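Long-range contacts in cytochrome P450 (Bacillus megaterium, PDB 5L92), which binds heme b and corticosterone and probably acts as a monooxygenase that oxidises steroids: residues R22-F26 with V392-K396; S264-L268 with F333-R337. All blocks are in the same frame, centred on the assembly; numbering follows the deposited sequence.

Contact 1 of 2, residues R22-F26 with V392-K396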
# COMPACT_ATOMS: atom_id res chain seq x y z
N ARG A 22 7.36 2.52 -17.17
CA ARG A 22 7.16 1.90 -15.86
C ARG A 22 6.01 2.54 -15.08
O ARG A 22 5.26 1.85 -14.38
CB ARG A 22 8.44 1.98 -15.03
CG ARG A 22 9.62 1.22 -15.59
CD ARG A 22 10.92 1.57 -14.86
NE ARG A 22 11.34 0.54 -13.92
CZ ARG A 22 11.13 0.55 -12.60
NH1 ARG A 22 10.49 1.58 -12.00
NH2 ARG A 22 11.58 -0.50 -11.88
N PHE A 23 5.89 3.85 -15.12
CA PHE A 23 4.81 4.47 -14.37
C PHE A 23 3.49 4.46 -15.13
O PHE A 23 2.48 4.89 -14.58
CB PHE A 23 5.17 5.91 -14.01
CG PHE A 23 4.37 6.48 -12.88
CD1 PHE A 23 4.35 5.86 -11.64
CD2 PHE A 23 3.66 7.65 -13.04
CE1 PHE A 23 3.60 6.41 -10.56
CE2 PHE A 23 2.92 8.20 -11.98
CZ PHE A 23 2.91 7.57 -10.73
N ASN A 24 3.47 3.97 -16.36
CA ASN A 24 2.24 3.89 -17.15
C ASN A 24 2.19 2.51 -17.81
O ASN A 24 2.38 2.35 -19.02
CB ASN A 24 2.16 5.04 -18.16
CG ASN A 24 2.06 6.42 -17.46
OD1 ASN A 24 1.00 6.81 -16.97
ND2 ASN A 24 3.17 7.13 -17.40
N PRO A 25 1.92 1.48 -17.01
CA PRO A 25 1.77 0.12 -17.53
C PRO A 25 0.42 -0.16 -18.17
O PRO A 25 0.18 -1.30 -18.60
CB PRO A 25 1.95 -0.74 -16.26
CG PRO A 25 1.41 0.14 -15.14
CD PRO A 25 1.80 1.55 -15.53
N PHE A 26 -0.45 0.84 -18.31
CA PHE A 26 -1.85 0.55 -18.61
C PHE A 26 -2.10 0.14 -20.06
O PHE A 26 -3.06 -0.58 -20.31
CB PHE A 26 -2.71 1.76 -18.21
CG PHE A 26 -2.38 2.26 -16.80
CD1 PHE A 26 -2.72 1.52 -15.71
CD2 PHE A 26 -1.71 3.45 -16.61
CE1 PHE A 26 -2.42 1.96 -14.43
CE2 PHE A 26 -1.40 3.88 -15.34
CZ PHE A 26 -1.74 3.12 -14.26
N VAL A 392 4.91 -1.89 -4.67
CA VAL A 392 4.23 -0.60 -4.55
C VAL A 392 4.40 0.22 -5.83
O VAL A 392 5.33 0.02 -6.62
CB VAL A 392 4.69 0.21 -3.32
CG1 VAL A 392 4.41 -0.58 -2.07
CG2 VAL A 392 6.16 0.59 -3.41
N TYR A 393 3.49 1.17 -6.02
CA TYR A 393 3.40 1.94 -7.24
C TYR A 393 3.29 3.42 -6.85
O TYR A 393 2.33 3.84 -6.21
CB TYR A 393 2.20 1.46 -8.06
CG TYR A 393 1.89 2.38 -9.23
CD1 TYR A 393 2.53 2.21 -10.45
CD2 TYR A 393 0.97 3.41 -9.12
CE1 TYR A 393 2.26 3.06 -11.54
CE2 TYR A 393 0.69 4.26 -10.21
CZ TYR A 393 1.34 4.06 -11.42
OH TYR A 393 1.07 4.92 -12.47
N GLY A 394 4.31 4.19 -7.17
CA GLY A 394 4.30 5.56 -6.72
C GLY A 394 5.55 6.27 -7.19
O GLY A 394 6.35 5.72 -7.95
N LEU A 395 5.69 7.50 -6.72
CA LEU A 395 6.83 8.32 -7.05
C LEU A 395 7.73 8.51 -5.83
O LEU A 395 7.26 8.60 -4.71
CB LEU A 395 6.37 9.67 -7.56
CG LEU A 395 5.44 9.55 -8.76
CD1 LEU A 395 4.97 10.95 -9.13
CD2 LEU A 395 6.12 8.88 -9.96
N LYS A 396 9.02 8.63 -6.09
CA LYS A 396 9.99 8.86 -5.03
C LYS A 396 10.05 10.32 -4.59
O LYS A 396 10.45 10.60 -3.45
CB LYS A 396 11.37 8.42 -5.50
CG LYS A 396 11.40 6.91 -5.96
CD LYS A 396 12.65 6.57 -6.75
CE LYS A 396 13.91 6.92 -5.99
NZ LYS A 396 13.89 6.43 -4.58

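Contact 2 of 2, residues S264-L268 with F333-R337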
# COMPACT_ATOMS: atom_id res chain seq x y z
N SER A 264 -9.91 18.40 -13.80
CA SER A 264 -10.34 17.73 -12.56
C SER A 264 -10.01 18.58 -11.34
O SER A 264 -10.83 18.75 -10.45
CB SER A 264 -9.68 16.35 -12.43
OG SER A 264 -10.20 15.42 -13.37
N PHE A 265 -8.79 19.12 -11.30
CA PHE A 265 -8.38 19.97 -10.20
C PHE A 265 -9.27 21.21 -10.08
O PHE A 265 -9.69 21.58 -8.98
CB PHE A 265 -6.91 20.35 -10.41
CG PHE A 265 -6.29 21.12 -9.28
CD1 PHE A 265 -6.45 20.74 -7.99
CD2 PHE A 265 -5.49 22.22 -9.53
CE1 PHE A 265 -5.86 21.44 -6.95
CE2 PHE A 265 -4.89 22.91 -8.49
CZ PHE A 265 -5.09 22.52 -7.21
N GLU A 266 -9.60 21.86 -11.21
CA GLU A 266 -10.44 23.05 -11.10
C GLU A 266 -11.82 22.69 -10.59
O GLU A 266 -12.44 23.45 -9.85
CB GLU A 266 -10.57 23.80 -12.44
CG GLU A 266 -9.29 24.39 -12.96
CD GLU A 266 -8.54 25.17 -11.91
OE1 GLU A 266 -9.06 26.19 -11.44
OE2 GLU A 266 -7.41 24.77 -11.55
N ARG A 267 -12.30 21.50 -10.93
CA ARG A 267 -13.64 21.14 -10.50
C ARG A 267 -13.64 20.80 -9.02
O ARG A 267 -14.52 21.24 -8.26
CB ARG A 267 -14.15 20.00 -11.35
CG ARG A 267 -15.55 19.63 -10.92
CD ARG A 267 -16.21 18.63 -11.81
NE ARG A 267 -17.49 18.27 -11.21
CZ ARG A 267 -18.12 17.12 -11.39
NH1 ARG A 267 -17.61 16.18 -12.19
NH2 ARG A 267 -19.27 16.92 -10.75
N LEU A 268 -12.64 20.04 -8.58
CA LEU A 268 -12.52 19.71 -7.16
C LEU A 268 -12.52 20.97 -6.29
O LEU A 268 -13.15 21.00 -5.24
CB LEU A 268 -11.23 18.90 -6.96
CG LEU A 268 -11.02 18.36 -5.54
CD1 LEU A 268 -12.17 17.47 -5.13
CD2 LEU A 268 -9.69 17.57 -5.53
N PHE A 333 -9.84 9.46 -16.09
CA PHE A 333 -9.90 9.89 -14.71
C PHE A 333 -11.12 10.78 -14.50
O PHE A 333 -11.24 11.82 -15.05
CB PHE A 333 -8.62 10.61 -14.34
CG PHE A 333 -8.54 11.01 -12.92
CD1 PHE A 333 -8.22 10.11 -11.95
CD2 PHE A 333 -8.76 12.29 -12.55
CE1 PHE A 333 -8.12 10.49 -10.66
CE2 PHE A 333 -8.67 12.68 -11.26
CZ PHE A 333 -8.35 11.78 -10.31
N LYS A 334 -12.04 10.35 -13.67
CA LYS A 334 -13.27 11.10 -13.41
C LYS A 334 -13.43 11.29 -11.90
O LYS A 334 -13.75 10.33 -11.19
CB LYS A 334 -14.49 10.37 -13.97
CG LYS A 334 -14.50 10.15 -15.48
CD LYS A 334 -15.82 9.49 -15.93
CE LYS A 334 -15.82 9.07 -17.40
NZ LYS A 334 -16.82 7.97 -17.63
N ILE A 335 -13.24 12.52 -11.40
CA ILE A 335 -13.26 12.66 -9.94
C ILE A 335 -14.60 12.28 -9.35
O ILE A 335 -14.69 12.10 -8.14
CB ILE A 335 -12.92 14.08 -9.42
CG1 ILE A 335 -13.90 15.14 -9.97
CG2 ILE A 335 -11.45 14.45 -9.61
CD1 ILE A 335 -13.71 16.52 -9.25
N ASP A 336 -15.67 12.23 -10.15
CA ASP A 336 -17.00 11.92 -9.64
C ASP A 336 -17.43 10.51 -9.99
O ASP A 336 -18.61 10.18 -9.85
CB ASP A 336 -18.04 12.94 -10.17
CG ASP A 336 -18.11 13.00 -11.71
OD1 ASP A 336 -17.15 12.64 -12.42
OD2 ASP A 336 -19.16 13.44 -12.22
N ARG A 337 -16.48 9.64 -10.39
CA ARG A 337 -16.80 8.33 -10.94
C ARG A 337 -17.73 7.53 -10.04
O ARG A 337 -17.45 7.33 -8.85
CB ARG A 337 -15.53 7.52 -11.21
CG ARG A 337 -15.85 6.16 -11.80
CD ARG A 337 -14.64 5.40 -12.29
NE ARG A 337 -13.98 6.03 -13.43
CZ ARG A 337 -14.26 5.76 -14.69
NH1 ARG A 337 -15.20 4.86 -15.00
NH2 ARG A 337 -13.58 6.38 -15.65
O HOH W 1 -12.89 14.38 -13.35

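Contact 1 of 2, residues R22-F26 with V392-K396
F23 and Y393 both carry CG anti to the backbone N (chi1 -160° and 170°), which turns each ring toward the other segment. The planes lie 7° from parallel but are slid apart, so the tyrosine hydroxyl sits over the centre of the F23 ring; F23 CE1 lies 3.4 Å from Y393 CZ. That placement brings Y393 OH to F23 O, to which it donates a hydrogen bond of 2.5 Å from a position tilted out of the carbonyl plane. L395 closes the opposite face, its CD2 packing as a CH-pi contact 3.6 Å from the F23 ring centroid. A flat apolar ring suits F23, sandwiched between a phenol and a methyl; an alanine here would probably open a gap between Y393 and L395. P25 CD and F26 CZ approach the phenol obliquely, at CE1 and at its hydroxyl, while Y256 of helix 247-260 meets F23 edge-to-face. The join ties the loop between helices 19-22 and 26-33 to the loop just beyond F391, which lines the corticosterone pocket. Because R286 NH1 also bonds Y393 OH, the buried phenol spans a backbone carbonyl and a guanidinium, whose charge would probably make the hydroxyl a stronger donor.

Contact 2 of 2, residues S264-L268 with F333-R337
Apolar packing comes first: I335 drives its side chain at the helix of S264-L268. Its CD1 reaches the helix backbone, 3.7 Å from L268 N and 3.8 Å from S264 O, two atoms already paired in a helical hydrogen bond, so the methyl needs to offer no polar partner. I335 CG2 meets S264 CB, and R267 CG lies 4.0 Å from I335 CD1. A beta-branched residue fits because its two arms reach S264 and, one turn on, R267 and L268. F333 adds its ring edge, with CD2 3.5 Å from S264 OG, a residue small enough to let the ring approach.

The segment 333-337 carries a type I turn from K334 to R337. Within it R337 forms a salt bridge to E281 on helix 275-285, consistent with the Glu-Arg-Arg triad of the P450 fold; helix 262-270 packs against the same turn as the probable J helix.

Among charged groups, R267 stretches from CG to NE, so that NH1 donates to D336 OD2 at 3.1 Å and nearly straight (170°). The acceptor lies in the guanidinium plane, yet the donor comes from above the carboxylate, 82° out of its plane. E271 takes R267 NE in a second salt bridge, so the guanidinium is shared between two acids.

A bridging water supplies the remaining polar link between the segments. It accepts from I335 N at 2.7 Å, donates to S264 OG at 2.9 Å, and gives a weak bond to F333 O. S264 OG is also hydrogen-bonded to D261 OD2, which ties the serine to the residue just before its helix.

Overall arrangement
From the N terminus the chain passes through helix 19-22 and reaches residues 22-26, whose partner in contact 1 comes only near the C-terminal end, at 392-396. Almost the whole domain is therefore enclosed in that loop. Contact 2 is nested inside it: helix 262-270 supplies 264-268, then the chain runs through helix 275-285, the strands 294-296 to 312-315 and helix 317-320 before 333-337 returns to close a much shorter loop. The axial ligand C352 and helix 355-372 follow, ahead of 392-396. The centres lie 21 Å apart and the contacts do not touch; contact 1 joins the chain ends, and contact 2 joins helix 262-270 to the loop between helices 317-320 and 355-372.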